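Local structure of argininosuccinate lyase (Chelativorans sp., 6RXA) at residues 262-276 with 345-359. The protein is an EDDS lyase, a C-N lyase of the aspartase/fumarase superfamily, and probably also cleaves argininosuccinate into fumarate and L-arginine. The protein carries 2 engineered substitutions. Numbering follows the deposited sequence.
Sequences WSTDEYQVAELDASF and VVRTLHPNKERMRQY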
loop_
_atom_site.group_PDB
_atom_site.type_symbol
_atom_site.label_atom_id
_atom_site.label_comp_id
_atom_site.label_asym_id
_atom_site.label_seq_id
_atom_site.Cartn_x
_atom_site.Cartn_y
_atom_site.Cartn_z
ATOM N N TRP A 262 15.825 -8.690 -22.490
ATOM C CA TRP A 262 16.519 -9.576 -23.420
ATOM C C TRP A 262 15.993 -9.449 -24.847
ATOM O O TRP A 262 16.752 -9.596 -25.818
ATOM C CB TRP A 262 16.325 -11.036 -23.014
ATOM C CG TRP A 262 17.024 -11.522 -21.796
ATOM C CD1 TRP A 262 18.024 -10.911 -21.087
ATOM C CD2 TRP A 262 16.765 -12.762 -21.146
ATOM N NE1 TRP A 262 18.401 -11.717 -20.024
ATOM C CE2 TRP A 262 17.639 -12.858 -20.046
ATOM C CE3 TRP A 262 15.883 -13.820 -21.406
ATOM C CZ2 TRP A 262 17.642 -13.964 -19.191
ATOM C CZ3 TRP A 262 15.879 -14.906 -20.552
ATOM C CH2 TRP A 262 16.751 -14.968 -19.456
ATOM N N SER A 263 14.697 -9.189 -24.994
ATOM C CA SER A 263 14.035 -9.151 -26.289
ATOM C C SER A 263 13.835 -7.738 -26.824
ATOM O O SER A 263 13.153 -7.572 -27.841
ATOM C CB SER A 263 12.718 -9.931 -26.252
ATOM O OG SER A 263 11.798 -9.413 -25.294
ATOM N N THR A 264 14.455 -6.731 -26.214
ATOM C CA THR A 264 14.485 -5.415 -26.826
ATOM C C THR A 264 15.161 -5.498 -28.188
ATOM O O THR A 264 15.929 -6.425 -28.485
ATOM C CB THR A 264 15.245 -4.393 -25.973
ATOM O OG1 THR A 264 16.575 -4.857 -25.689
ATOM C CG2 THR A 264 14.474 -4.074 -24.701
ATOM N N ASP A 265 14.899 -4.483 -29.014
ATOM C CA ASP A 265 15.577 -4.373 -30.297
ATOM C C ASP A 265 17.087 -4.228 -30.129
ATOM O O ASP A 265 17.854 -4.593 -31.027
ATOM C CB ASP A 265 15.021 -3.164 -31.058
ATOM C CG ASP A 265 13.549 -3.310 -31.391
ATOM O OD1 ASP A 265 13.134 -4.431 -31.727
ATOM O OD2 ASP A 265 12.814 -2.310 -31.340
ATOM N N GLU A 266 17.524 -3.693 -28.999
ATOM C CA GLU A 266 18.929 -3.415 -28.744
ATOM C C GLU A 266 19.673 -4.594 -28.141
ATOM O O GLU A 266 20.815 -4.871 -28.552
ATOM C CB GLU A 266 19.011 -2.205 -27.812
ATOM C CG GLU A 266 18.510 -0.901 -28.436
ATOM C CD GLU A 266 17.003 -0.738 -28.435
ATOM O OE1 GLU A 266 16.300 -1.530 -27.770
ATOM O OE2 GLU A 266 16.537 0.209 -29.104
ATOM N N TYR A 267 19.097 -5.291 -27.163
ATOM C CA TYR A 267 19.761 -6.489 -26.666
ATOM C C TYR A 267 19.681 -7.601 -27.705
ATOM O O TYR A 267 20.694 -8.203 -28.071
ATOM C CB TYR A 267 19.100 -7.030 -25.408
ATOM C CG TYR A 267 19.308 -6.362 -24.057
ATOM C CD1 TYR A 267 19.108 -4.993 -23.867
ATOM C CD2 TYR A 267 19.600 -7.133 -22.934
ATOM C CE1 TYR A 267 19.225 -4.417 -22.617
ATOM C CE2 TYR A 267 19.721 -6.555 -21.679
ATOM C CZ TYR A 267 19.521 -5.202 -21.527
ATOM O OH TYR A 267 19.599 -4.624 -20.284
ATOM N N GLN A 268 18.456 -7.903 -28.154
ATOM C CA GLN A 268 18.161 -8.945 -29.137
ATOM C C GLN A 268 18.859 -10.266 -28.819
ATOM O O GLN A 268 19.346 -10.969 -29.710
ATOM C CB GLN A 268 18.380 -8.482 -30.580
ATOM C CG GLN A 268 19.640 -7.729 -30.863
ATOM C CD GLN A 268 19.709 -7.281 -32.312
ATOM O OE1 GLN A 268 18.818 -7.579 -33.111
ATOM N NE2 GLN A 268 20.764 -6.558 -32.658
ATOM N N VAL A 269 18.838 -10.656 -27.545
ATOM C CA VAL A 269 19.369 -11.967 -27.176
ATOM C C VAL A 269 18.288 -13.020 -26.974
ATOM O O VAL A 269 18.622 -14.202 -26.805
ATOM C CB VAL A 269 20.308 -11.918 -25.954
ATOM C CG1 VAL A 269 21.562 -11.110 -26.296
ATOM C CG2 VAL A 269 19.562 -11.363 -24.773
ATOM N N ALA A 270 17.014 -12.639 -26.987
ATOM C CA ALA A 270 15.940 -13.608 -27.010
ATOM C C ALA A 270 14.788 -13.001 -27.793
ATOM O O ALA A 270 14.693 -11.781 -27.958
ATOM C CB ALA A 270 15.452 -14.007 -25.614
ATOM N N GLU A 271 13.916 -13.874 -28.279
ATOM C CA GLU A 271 12.721 -13.455 -28.997
ATOM C C GLU A 271 11.531 -14.241 -28.473
ATOM O O GLU A 271 11.615 -15.465 -28.318
ATOM C CB GLU A 271 12.886 -13.692 -30.499
ATOM C CG GLU A 271 11.775 -13.061 -31.329
ATOM C CD GLU A 271 12.021 -13.115 -32.837
ATOM O OE1 GLU A 271 11.058 -12.871 -33.586
ATOM O OE2 GLU A 271 13.164 -13.383 -33.273
ATOM N N LEU A 272 10.433 -13.545 -28.201
ATOM C CA LEU A 272 9.210 -14.231 -27.837
ATOM C C LEU A 272 8.695 -15.040 -29.017
ATOM O O LEU A 272 8.803 -14.630 -30.176
ATOM C CB LEU A 272 8.142 -13.209 -27.479
ATOM C CG LEU A 272 8.356 -12.453 -26.177
ATOM C CD1 LEU A 272 7.328 -11.326 -26.044
ATOM C CD2 LEU A 272 8.268 -13.380 -24.963
ATOM N N ASP A 273 8.106 -16.190 -28.719
ATOM C CA ASP A 273 7.324 -16.872 -29.742
ATOM C C ASP A 273 6.234 -15.931 -30.250
ATOM O O ASP A 273 5.638 -15.172 -29.482
ATOM C CB ASP A 273 6.680 -18.134 -29.179
ATOM C CG ASP A 273 6.156 -19.039 -30.265
ATOM O OD1 ASP A 273 6.980 -19.783 -30.850
ATOM O OD2 ASP A 273 4.944 -18.973 -30.560
ATOM N N ALA A 274 5.973 -15.997 -31.557
ATOM C CA ALA A 274 4.934 -15.172 -32.161
ATOM C C ALA A 274 3.607 -15.272 -31.419
ATOM O O ALA A 274 2.866 -14.287 -31.337
ATOM C CB ALA A 274 4.702 -15.610 -33.613
ATOM N N SER A 275 3.296 -16.449 -30.872
ATOM C CA SER A 275 2.027 -16.669 -30.193
ATOM C C SER A 275 1.936 -15.963 -28.851
ATOM O O SER A 275 0.864 -15.974 -28.235
ATOM C CB SER A 275 1.789 -18.171 -30.007
ATOM O OG SER A 275 2.711 -18.762 -29.103
ATOM N N PHE A 276 3.023 -15.349 -28.385
ATOM C CA PHE A 276 3.034 -14.597 -27.136
ATOM C C PHE A 276 3.333 -13.120 -27.351
ATOM O O PHE A 276 3.559 -12.393 -26.374
ATOM C CB PHE A 276 4.005 -15.234 -26.135
ATOM C CG PHE A 276 3.462 -16.478 -25.519
ATOM C CD1 PHE A 276 2.554 -16.400 -24.477
ATOM C CD2 PHE A 276 3.789 -17.724 -26.019
ATOM C CE1 PHE A 276 2.007 -17.541 -23.933
ATOM C CE2 PHE A 276 3.242 -18.866 -25.469
ATOM C CZ PHE A 276 2.353 -18.772 -24.430
ATOM N N VAL A 345 5.391 -18.537 -22.111
ATOM C CA VAL A 345 6.513 -17.697 -22.535
ATOM C C VAL A 345 7.831 -18.437 -22.352
ATOM O O VAL A 345 8.697 -18.445 -23.240
ATOM C CB VAL A 345 6.511 -16.364 -21.765
ATOM C CG1 VAL A 345 7.873 -15.681 -21.908
ATOM C CG2 VAL A 345 5.416 -15.460 -22.268
ATOM N N VAL A 346 8.027 -19.020 -21.167
ATOM C CA VAL A 346 9.283 -19.702 -20.869
ATOM C C VAL A 346 9.441 -20.927 -21.755
ATOM O O VAL A 346 10.486 -21.137 -22.386
ATOM C CB VAL A 346 9.366 -20.057 -19.369
ATOM C CG1 VAL A 346 10.495 -21.049 -19.123
ATOM C CG2 VAL A 346 9.522 -18.795 -18.522
ATOM N N ARG A 347 8.391 -21.741 -21.857
ATOM C CA ARG A 347 8.479 -22.944 -22.671
ATOM C C ARG A 347 8.887 -22.618 -24.101
ATOM O O ARG A 347 9.717 -23.323 -24.701
ATOM C CB ARG A 347 7.137 -23.673 -22.648
ATOM C CG ARG A 347 7.116 -24.894 -23.563
ATOM C CD ARG A 347 5.770 -25.610 -23.520
ATOM N NE ARG A 347 4.685 -24.806 -24.078
ATOM C CZ ARG A 347 3.734 -24.213 -23.362
ATOM N NH1 ARG A 347 3.703 -24.307 -22.037
ATOM N NH2 ARG A 347 2.798 -23.517 -23.989
ATOM N N THR A 348 8.314 -21.557 -24.665
ATOM C CA THR A 348 8.468 -21.285 -26.085
ATOM C C THR A 348 9.502 -20.216 -26.403
ATOM O O THR A 348 9.662 -19.877 -27.582
ATOM C CB THR A 348 7.120 -20.883 -26.707
ATOM O OG1 THR A 348 6.630 -19.667 -26.134
ATOM C CG2 THR A 348 6.093 -21.969 -26.488
ATOM N N LEU A 349 10.210 -19.692 -25.407
ATOM C CA LEU A 349 11.160 -18.616 -25.669
ATOM C C LEU A 349 12.265 -19.069 -26.618
ATOM O O LEU A 349 12.768 -20.192 -26.530
ATOM C CB LEU A 349 11.790 -18.148 -24.359
ATOM C CG LEU A 349 12.603 -16.860 -24.412
ATOM C CD1 LEU A 349 11.724 -15.665 -24.736
ATOM C CD2 LEU A 349 13.307 -16.645 -23.080
ATOM N N HIS A 350 12.633 -18.181 -27.530
ATOM C CA HIS A 350 13.689 -18.464 -28.499
ATOM C C HIS A 350 14.955 -17.687 -28.154
ATOM O O HIS A 350 15.087 -16.518 -28.543
ATOM C CB HIS A 350 13.213 -18.087 -29.911
ATOM C CG HIS A 350 11.945 -18.764 -30.323
ATOM N ND1 HIS A 350 11.929 -20.030 -30.868
ATOM C CD2 HIS A 350 10.654 -18.362 -30.259
ATOM C CE1 HIS A 350 10.680 -20.379 -31.121
ATOM N NE2 HIS A 350 9.887 -19.392 -30.744
ATOM N N PRO A 351 15.931 -18.291 -27.482
ATOM C CA PRO A 351 17.194 -17.576 -27.251
ATOM C C PRO A 351 17.994 -17.462 -28.539
ATOM O O PRO A 351 17.987 -18.368 -29.374
ATOM C CB PRO A 351 17.915 -18.459 -26.231
ATOM C CG PRO A 351 17.371 -19.837 -26.459
ATOM C CD PRO A 351 15.932 -19.650 -26.910
ATOM N N ASN A 352 18.657 -16.314 -28.716
ATOM C CA ASN A 352 19.590 -16.115 -29.831
ATOM C C ASN A 352 20.968 -16.515 -29.325
ATOM O O ASN A 352 21.711 -15.700 -28.774
ATOM C CB ASN A 352 19.596 -14.667 -30.298
ATOM C CG ASN A 352 20.492 -14.438 -31.524
ATOM O OD1 ASN A 352 21.450 -15.178 -31.793
ATOM N ND2 ASN A 352 20.185 -13.380 -32.262
ATOM N N LYS A 353 21.315 -17.794 -29.505
ATOM C CA LYS A 353 22.513 -18.329 -28.865
ATOM C C LYS A 353 23.768 -17.632 -29.359
ATOM O O LYS A 353 24.698 -17.393 -28.576
ATOM C CB LYS A 353 22.613 -19.836 -29.092
ATOM C CG LYS A 353 21.470 -20.616 -28.468
ATOM C CD LYS A 353 21.729 -22.109 -28.561
ATOM C CE LYS A 353 20.575 -22.910 -27.992
ATOM N NZ LYS A 353 20.816 -24.382 -28.070
ATOM N N GLU A 354 23.819 -17.296 -30.652
ATOM C CA GLU A 354 25.023 -16.673 -31.192
ATOM C C GLU A 354 25.227 -15.281 -30.610
ATOM O O GLU A 354 26.353 -14.913 -30.248
ATOM C CB GLU A 354 24.951 -16.603 -32.720
ATOM C CG GLU A 354 25.222 -17.910 -33.442
ATOM C CD GLU A 354 25.540 -17.702 -34.918
ATOM O OE1 GLU A 354 26.017 -16.605 -35.281
ATOM O OE2 GLU A 354 25.311 -18.635 -35.716
ATOM N N ARG A 355 24.163 -14.488 -30.524
ATOM C CA ARG A 355 24.300 -13.144 -29.972
ATOM C C ARG A 355 24.624 -13.201 -28.483
ATOM O O ARG A 355 25.431 -12.404 -27.991
ATOM C CB ARG A 355 23.029 -12.346 -30.251
ATOM C CG ARG A 355 23.037 -10.899 -29.813
ATOM C CD ARG A 355 23.671 -9.924 -30.801
ATOM N NE ARG A 355 23.169 -9.866 -32.188
ATOM C CZ ARG A 355 21.927 -10.087 -32.634
ATOM N NH1 ARG A 355 20.934 -10.463 -31.838
ATOM N NH2 ARG A 355 21.693 -9.951 -33.933
ATOM N N MET A 356 24.012 -14.132 -27.751
ATOM C CA MET A 356 24.339 -14.300 -26.338
ATOM C C MET A 356 25.829 -14.564 -26.156
ATOM O O MET A 356 26.485 -13.934 -25.320
ATOM C CB MET A 356 23.543 -15.468 -25.761
ATOM C CG MET A 356 22.078 -15.178 -25.471
ATOM S SD MET A 356 21.240 -16.674 -24.914
ATOM C CE MET A 356 19.700 -15.999 -24.301
ATOM N N ARG A 357 26.374 -15.492 -26.941
ATOM C CA ARG A 357 27.803 -15.788 -26.862
ATOM C C ARG A 357 28.634 -14.578 -27.268
ATOM O O ARG A 357 29.666 -14.285 -26.644
ATOM C CB ARG A 357 28.126 -16.977 -27.764
ATOM C CG ARG A 357 29.558 -17.481 -27.658
ATOM C CD ARG A 357 29.790 -18.633 -28.666
ATOM N NE ARG A 357 28.584 -19.440 -28.900
ATOM C CZ ARG A 357 27.895 -19.486 -30.046
ATOM N NH1 ARG A 357 26.811 -20.248 -30.136
ATOM N NH2 ARG A 357 28.287 -18.786 -31.105
ATOM N N GLN A 358 28.210 -13.860 -28.312
ATOM C CA GLN A 358 28.964 -12.694 -28.761
ATOM C C GLN A 358 29.109 -11.670 -27.643
ATOM O O GLN A 358 30.210 -11.184 -27.366
ATOM C CB GLN A 358 28.274 -12.048 -29.962
ATOM C CG GLN A 358 28.961 -10.796 -30.460
ATOM C CD GLN A 358 28.262 -10.169 -31.651
ATOM O OE1 GLN A 358 27.157 -10.569 -32.024
ATOM N NE2 GLN A 358 28.906 -9.179 -32.255
ATOM N N TYR A 359 28.001 -11.301 -27.003
ATOM C CA TYR A 359 28.087 -10.355 -25.901
ATOM C C TYR A 359 29.020 -10.876 -24.813
ATOM O O TYR A 359 29.869 -10.138 -24.305
ATOM C CB TYR A 359 26.709 -10.102 -25.308
ATOM C CG TYR A 359 25.771 -9.295 -26.166
ATOM C CD1 TYR A 359 26.198 -8.653 -27.317
ATOM C CD2 TYR A 359 24.445 -9.187 -25.825
ATOM C CE1 TYR A 359 25.310 -7.906 -28.093
ATOM C CE2 TYR A 359 23.568 -8.439 -26.578
ATOM C CZ TYR A 359 23.986 -7.811 -27.704
ATOM O OH TYR A 359 23.085 -7.077 -28.458
HETATM O O HOH W 1 7.915 -17.184 -25.903
#
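His350 and Asp273 form a histidine-carboxylate pair beside a two-residue antiparallel ladder, in a chain that is otherwise mostly helical. His350 NE2 donates to Asp273 OD1 over 2.9 Å, almost straight. The oxygen is met on its anti side, with ring and carboxylate planes only 24° apart. Asp273 reaches the imidazole with CG anti to its backbone N (chi1 -166°). Its OD2 accepts from Ser275 N, closing an Asx turn, and from Ser275 OG on the opposite face of its plane. A lysine in its place would probably leave His350 NE2 without its acceptor and Ser275 N and OG without their shared one. Glu271 and His350 make the hydrogen-bonded pair of the ladder, Glu271 N to His350 O at 2.9 Å and His350 N to Glu271 O at 3.0 Å; Asn352 N continues the join to Val269 O. Val269 packs its CB on Met356 CG and its CG1 3.4 Å from Tyr359 CE2. Tyr359 OH donates to Tyr267 O at 2.7 Å, and Glu266 of the second subunit packs on Tyr359. The Gln268 amide stacks on one guanidinium face of Arg355, the planes 17° apart. Toward helix 236-262, Leu349 CD2 touches the edge of the Trp262 ring, and Leu272 CD2 meets Val345 CG1 at 3.8 Å. One water accepts from Asp273 N and donates to Val345 O and Thr348 OG1, which also bonds to Gly344 O. Lys287 pairs with Glu271. Polar bonds from Tyr267 to Asp273 thus tie the turn following helix 236-262 to the link between helices 329-348 and 353-362, and the carboxylate charge beside NE2 would probably favour a protonated imidazole.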